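Local structure of uncharacterized protein (Chaetomium thermophilum, 3LPZ) at residues L242-S254 / F263-L277. The protein is a Get4 homologue with an alpha-solenoid fold that probably binds Get5 and takes part in the targeting of tail-anchored membrane proteins. Residues are numbered along the deposited sequence; the frame is centred on the assembly and turned at random.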
loop_
_atom_site.group_PDB
_atom_site.type_symbol
_atom_site.label_atom_id
_atom_site.label_comp_id
_atom_site.label_asym_id
_atom_site.label_seq_id
_atom_site.Cartn_x
_atom_site.Cartn_y
_atom_site.Cartn_z
ATOM N N LEU A 242 2.927 9.960 -26.116
ATOM C CA LEU A 242 3.356 9.787 -24.720
ATOM C C LEU A 242 4.504 8.761 -24.656
ATOM O O LEU A 242 4.313 7.625 -24.214
ATOM C CB LEU A 242 2.168 9.387 -23.841
ATOM C CG LEU A 242 1.007 10.400 -23.707
ATOM C CD1 LEU A 242 -0.228 9.753 -23.073
ATOM C CD2 LEU A 242 1.421 11.654 -22.916
ATOM N N PRO A 243 5.702 9.157 -25.127
ATOM C CA PRO A 243 6.841 8.211 -25.192
ATOM C C PRO A 243 7.166 7.445 -23.884
ATOM O O PRO A 243 7.563 6.280 -23.944
ATOM C CB PRO A 243 8.034 9.096 -25.582
ATOM C CG PRO A 243 7.540 10.502 -25.683
ATOM C CD PRO A 243 6.030 10.473 -25.707
ATOM N N LEU A 244 7.063 8.087 -22.723
ATOM C CA LEU A 244 7.414 7.399 -21.477
ATOM C C LEU A 244 6.378 6.362 -21.079
ATOM O O LEU A 244 6.661 5.433 -20.321
ATOM C CB LEU A 244 7.584 8.384 -20.318
ATOM C CG LEU A 244 8.929 9.116 -20.258
ATOM C CD1 LEU A 244 8.948 9.995 -18.992
ATOM C CD2 LEU A 244 10.113 8.148 -20.319
ATOM N N LEU A 245 5.151 6.537 -21.538
ATOM C CA LEU A 245 4.157 5.491 -21.310
ATOM C C LEU A 245 4.527 4.258 -22.173
ATOM O O LEU A 245 4.345 3.089 -21.768
ATOM C CB LEU A 245 2.770 6.018 -21.650
ATOM C CG LEU A 245 1.724 5.861 -20.555
ATOM C CD1 LEU A 245 0.350 6.446 -20.970
ATOM C CD2 LEU A 245 1.597 4.392 -20.160
ATOM N N ASN A 246 5.042 4.528 -23.364
ATOM C CA ASN A 246 5.543 3.461 -24.229
ATOM C C ASN A 246 6.731 2.751 -23.624
ATOM O O ASN A 246 6.813 1.535 -23.684
ATOM C CB ASN A 246 5.885 4.019 -25.613
ATOM C CG ASN A 246 4.674 4.646 -26.265
ATOM O OD1 ASN A 246 3.543 4.239 -25.978
ATOM N ND2 ASN A 246 4.892 5.640 -27.121
ATOM N N PHE A 247 7.623 3.511 -22.991
ATOM C CA PHE A 247 8.703 2.931 -22.218
ATOM C C PHE A 247 8.182 1.956 -21.149
ATOM O O PHE A 247 8.677 0.823 -21.019
ATOM C CB PHE A 247 9.497 4.048 -21.528
ATOM C CG PHE A 247 10.523 3.540 -20.566
ATOM C CD1 PHE A 247 11.755 3.073 -21.027
ATOM C CD2 PHE A 247 10.262 3.527 -19.196
ATOM C CE1 PHE A 247 12.737 2.605 -20.121
ATOM C CE2 PHE A 247 11.218 3.049 -18.289
ATOM C CZ PHE A 247 12.461 2.588 -18.754
ATOM N N ILE A 248 7.202 2.412 -20.373
ATOM C CA ILE A 248 6.552 1.558 -19.376
ATOM C C ILE A 248 5.920 0.295 -19.994
ATOM O O ILE A 248 6.143 -0.805 -19.481
ATOM C CB ILE A 248 5.481 2.323 -18.563
ATOM C CG1 ILE A 248 6.124 3.446 -17.734
ATOM C CG2 ILE A 248 4.659 1.341 -17.686
ATOM C CD1 ILE A 248 5.068 4.475 -17.226
ATOM N N SER A 249 5.143 0.451 -21.072
ATOM C CA SER A 249 4.538 -0.718 -21.747
ATOM C C SER A 249 5.586 -1.731 -22.179
ATOM O O SER A 249 5.395 -2.907 -21.969
ATOM C CB SER A 249 3.738 -0.330 -22.996
ATOM O OG SER A 249 2.751 0.623 -22.695
ATOM N N MET A 250 6.661 -1.267 -22.812
ATOM C CA MET A 250 7.724 -2.177 -23.268
ATOM C C MET A 250 8.564 -2.755 -22.117
ATOM O O MET A 250 9.052 -3.875 -22.191
ATOM C CB MET A 250 8.652 -1.485 -24.282
ATOM C CG MET A 250 7.959 -0.880 -25.456
ATOM S SD MET A 250 7.172 -2.123 -26.475
ATOM C CE MET A 250 8.586 -2.974 -27.142
ATOM N N LEU A 251 8.752 -1.979 -21.062
ATOM C CA LEU A 251 9.407 -2.486 -19.873
ATOM C C LEU A 251 8.600 -3.663 -19.314
ATOM O O LEU A 251 9.166 -4.723 -19.007
ATOM C CB LEU A 251 9.566 -1.385 -18.815
ATOM C CG LEU A 251 10.147 -1.795 -17.454
ATOM C CD1 LEU A 251 11.541 -2.367 -17.629
ATOM C CD2 LEU A 251 10.160 -0.610 -16.448
ATOM N N LEU A 252 7.284 -3.497 -19.198
ATOM C CA LEU A 252 6.434 -4.624 -18.791
ATOM C C LEU A 252 6.537 -5.846 -19.701
ATOM O O LEU A 252 6.565 -7.002 -19.206
ATOM C CB LEU A 252 4.963 -4.195 -18.660
ATOM C CG LEU A 252 4.604 -3.378 -17.415
ATOM C CD1 LEU A 252 3.148 -2.899 -17.520
ATOM C CD2 LEU A 252 4.818 -4.167 -16.106
ATOM N N LEU A 253 6.565 -5.623 -21.013
ATOM C CA LEU A 253 6.818 -6.749 -21.927
ATOM C C LEU A 253 8.156 -7.397 -21.647
ATOM O O LEU A 253 8.222 -8.599 -21.506
ATOM C CB LEU A 253 6.793 -6.322 -23.390
ATOM C CG LEU A 253 5.513 -6.478 -24.193
ATOM C CD1 LEU A 253 5.856 -6.297 -25.692
ATOM C CD2 LEU A 253 4.834 -7.842 -23.929
ATOM N N SER A 254 9.211 -6.597 -21.537
ATOM C CA SER A 254 10.579 -7.105 -21.379
ATOM C C SER A 254 10.768 -7.920 -20.110
ATOM O O SER A 254 11.553 -8.849 -20.080
ATOM C CB SER A 254 11.592 -5.955 -21.393
ATOM O OG SER A 254 11.550 -5.265 -22.622
ATOM N N PHE A 263 16.493 -4.476 -21.791
ATOM C CA PHE A 263 16.467 -3.394 -20.811
ATOM C C PHE A 263 17.418 -2.286 -21.219
ATOM O O PHE A 263 17.086 -1.102 -21.124
ATOM C CB PHE A 263 16.819 -3.891 -19.401
ATOM C CG PHE A 263 16.693 -2.830 -18.344
ATOM C CD1 PHE A 263 15.449 -2.512 -17.803
ATOM C CD2 PHE A 263 17.807 -2.105 -17.929
ATOM C CE1 PHE A 263 15.330 -1.504 -16.838
ATOM C CE2 PHE A 263 17.697 -1.092 -16.986
ATOM C CZ PHE A 263 16.454 -0.796 -16.429
ATOM N N ARG A 264 18.607 -2.685 -21.675
ATOM C CA ARG A 264 19.627 -1.724 -22.068
ATOM C C ARG A 264 19.144 -0.949 -23.293
ATOM O O ARG A 264 19.247 0.266 -23.329
ATOM C CB ARG A 264 20.977 -2.415 -22.322
ATOM C CG ARG A 264 21.685 -2.836 -21.046
ATOM C CD ARG A 264 23.144 -3.263 -21.298
ATOM N NE ARG A 264 23.659 -3.997 -20.146
ATOM C CZ ARG A 264 23.670 -5.327 -20.048
ATOM N NH1 ARG A 264 23.226 -6.080 -21.054
ATOM N NH2 ARG A 264 24.140 -5.905 -18.949
ATOM N N GLN A 265 18.572 -1.647 -24.269
ATOM C CA GLN A 265 18.064 -0.961 -25.469
ATOM C C GLN A 265 16.935 0.028 -25.173
ATOM O O GLN A 265 16.881 1.084 -25.784
ATOM C CB GLN A 265 17.638 -1.946 -26.549
ATOM C CG GLN A 265 17.289 -1.283 -27.867
ATOM C CD GLN A 265 16.697 -2.256 -28.855
ATOM O OE1 GLN A 265 16.541 -3.440 -28.562
ATOM N NE2 GLN A 265 16.356 -1.763 -30.032
ATOM N N LEU A 266 16.051 -0.321 -24.236
ATOM C CA LEU A 266 14.958 0.563 -23.815
ATOM C C LEU A 266 15.479 1.843 -23.167
ATOM O O LEU A 266 15.041 2.946 -23.492
ATOM C CB LEU A 266 14.065 -0.180 -22.817
ATOM C CG LEU A 266 12.555 -0.266 -23.010
ATOM C CD1 LEU A 266 12.101 -0.297 -24.457
ATOM C CD2 LEU A 266 12.051 -1.485 -22.241
ATOM N N LYS A 267 16.404 1.675 -22.228
ATOM C CA LYS A 267 17.074 2.787 -21.557
ATOM C C LYS A 267 17.800 3.695 -22.541
ATOM O O LYS A 267 17.784 4.918 -22.412
ATOM C CB LYS A 267 18.055 2.237 -20.532
ATOM C CG LYS A 267 17.376 1.742 -19.251
ATOM C CD LYS A 267 17.668 2.695 -18.118
ATOM C CE LYS A 267 19.121 2.517 -17.672
ATOM N NZ LYS A 267 19.611 3.624 -16.815
ATOM N N SER A 268 18.421 3.086 -23.539
ATOM C CA SER A 268 19.079 3.836 -24.591
ATOM C C SER A 268 18.059 4.577 -25.461
ATOM O O SER A 268 18.183 5.780 -25.680
ATOM C CB SER A 268 19.923 2.883 -25.441
ATOM O OG SER A 268 20.215 3.473 -26.688
ATOM N N LYS A 269 17.046 3.860 -25.949
ATOM C CA LYS A 269 16.036 4.467 -26.816
ATOM C C LYS A 269 15.374 5.679 -26.159
ATOM O O LYS A 269 15.058 6.661 -26.834
ATOM C CB LYS A 269 14.974 3.441 -27.214
ATOM C CG LYS A 269 13.829 4.012 -28.019
ATOM C CD LYS A 269 12.914 2.925 -28.558
ATOM C CE LYS A 269 11.901 3.583 -29.486
ATOM N NZ LYS A 269 11.244 2.658 -30.439
ATOM N N TYR A 270 15.166 5.597 -24.843
ATOM C CA TYR A 270 14.378 6.596 -24.115
ATOM C C TYR A 270 15.238 7.481 -23.227
ATOM O O TYR A 270 14.698 8.183 -22.357
ATOM C CB TYR A 270 13.270 5.904 -23.285
ATOM C CG TYR A 270 12.170 5.341 -24.161
ATOM C CD1 TYR A 270 11.170 6.185 -24.671
ATOM C CD2 TYR A 270 12.144 3.990 -24.516
ATOM C CE1 TYR A 270 10.173 5.707 -25.503
ATOM C CE2 TYR A 270 11.133 3.488 -25.354
ATOM C CZ TYR A 270 10.149 4.365 -25.838
ATOM O OH TYR A 270 9.135 3.923 -26.656
ATOM N N GLU A 271 16.564 7.456 -23.456
ATOM C CA GLU A 271 17.510 8.239 -22.645
ATOM C C GLU A 271 17.104 9.699 -22.517
ATOM O O GLU A 271 17.037 10.201 -21.399
ATOM C CB GLU A 271 18.964 8.113 -23.140
ATOM C CG GLU A 271 19.964 8.800 -22.226
ATOM C CD GLU A 271 21.412 8.728 -22.714
ATOM O OE1 GLU A 271 21.656 8.249 -23.847
ATOM O OE2 GLU A 271 22.310 9.172 -21.955
ATOM N N ALA A 272 16.794 10.376 -23.629
ATOM C CA ALA A 272 16.451 11.808 -23.531
ATOM C C ALA A 272 15.204 12.036 -22.672
ATOM O O ALA A 272 15.177 12.941 -21.818
ATOM C CB ALA A 272 16.285 12.459 -24.917
ATOM N N ASN A 273 14.181 11.210 -22.898
ATOM C CA ASN A 273 12.903 11.340 -22.184
ATOM C C ASN A 273 13.084 11.079 -20.707
ATOM O O ASN A 273 12.515 11.787 -19.866
ATOM C CB ASN A 273 11.854 10.365 -22.734
ATOM C CG ASN A 273 11.766 10.389 -24.251
ATOM O OD1 ASN A 273 10.911 11.060 -24.824
ATOM N ND2 ASN A 273 12.665 9.675 -24.905
ATOM N N LEU A 274 13.865 10.046 -20.395
ATOM C CA LEU A 274 14.120 9.677 -19.000
ATOM C C LEU A 274 14.922 10.757 -18.281
ATOM O O LEU A 274 14.674 11.027 -17.117
ATOM C CB LEU A 274 14.843 8.329 -18.920
ATOM C CG LEU A 274 14.027 7.087 -19.317
ATOM C CD1 LEU A 274 14.950 5.872 -19.567
ATOM C CD2 LEU A 274 12.957 6.773 -18.267
ATOM N N ASN A 275 15.865 11.381 -18.997
ATOM C CA ASN A 275 16.738 12.420 -18.431
ATOM C C ASN A 275 15.947 13.623 -17.935
ATOM O O ASN A 275 16.344 14.264 -16.966
ATOM C CB ASN A 275 17.820 12.865 -19.451
ATOM C CG ASN A 275 19.041 11.942 -19.473
ATOM O OD1 ASN A 275 19.163 11.013 -18.662
ATOM N ND2 ASN A 275 19.961 12.202 -20.403
ATOM N N GLU A 276 14.829 13.920 -18.593
ATOM C CA GLU A 276 13.942 15.005 -18.188
ATOM C C GLU A 276 13.255 14.783 -16.832
ATOM O O GLU A 276 12.665 15.713 -16.284
ATOM C CB GLU A 276 12.867 15.235 -19.258
ATOM C CG GLU A 276 13.414 15.717 -20.601
ATOM C CD GLU A 276 12.315 16.032 -21.623
ATOM O OE1 GLU A 276 11.115 15.899 -21.308
ATOM O OE2 GLU A 276 12.663 16.427 -22.756
ATOM N N LEU A 277 13.314 13.558 -16.302
ATOM C CA LEU A 277 12.619 13.216 -15.065
ATOM C C LEU A 277 13.417 13.668 -13.830
ATOM O O LEU A 277 12.941 13.578 -12.689
ATOM C CB LEU A 277 12.396 11.695 -15.006
ATOM C CG LEU A 277 11.079 11.056 -15.470
ATOM C CD1 LEU A 277 10.367 11.874 -16.504
ATOM C CD2 LEU A 277 11.294 9.619 -15.921
HETATM O O HOH W 1 7.828 5.962 -28.226
#
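Helix 243-254 runs antiparallel to helix 263-269, with axes 10.5 Å apart, and is crossed near its start by helix 271-275 at -109°. Phe247 meets Tyr270, which stands between helices 263-269 and 271-275. The edge of the Phe247 ring points at the face of Tyr270 in an offset edge-to-face pair, planes at 71°. Phe247 CB lies over the centre of that same ring, 3.9 Å from its centroid. With CG anti to the backbone N (chi1 173°), the Phe247 ring also reaches Leu274, whose CD2 sits over one of its faces in a CH-pi contact. The Tyr270 hydroxyl lies 3.4 Å from Asn246 CB, and one water joins Tyr270 OH to Asn246 ND2. A leucine in place of Tyr270 has neither ring nor hydroxyl, and would probably leave the water by Asn246 without this partner and the edge of Phe247 without an aromatic face to meet. Leu266 is a knob in a hole made by Phe247, Met250, Leu251 and Ser254; its CD1 is 3.7 Å from Met250 CB. Leu244 and Leu277 meet tip to tip, tightly, at 3.4 Å between their CD1 atoms. Helices 243-256 and 260-269, consecutive and antiparallel, form a helical hairpin of the alpha-solenoid. Trp281, in the loop just before helix 282-293, and Leu285 of that helix also touch Phe247. Asn246 OD1 accepts a hydrogen bond from Phe239 N, just past strand 237-238. Helices 186-199 and 203-220 pack against other side chains of helix 243-254, including Leu245.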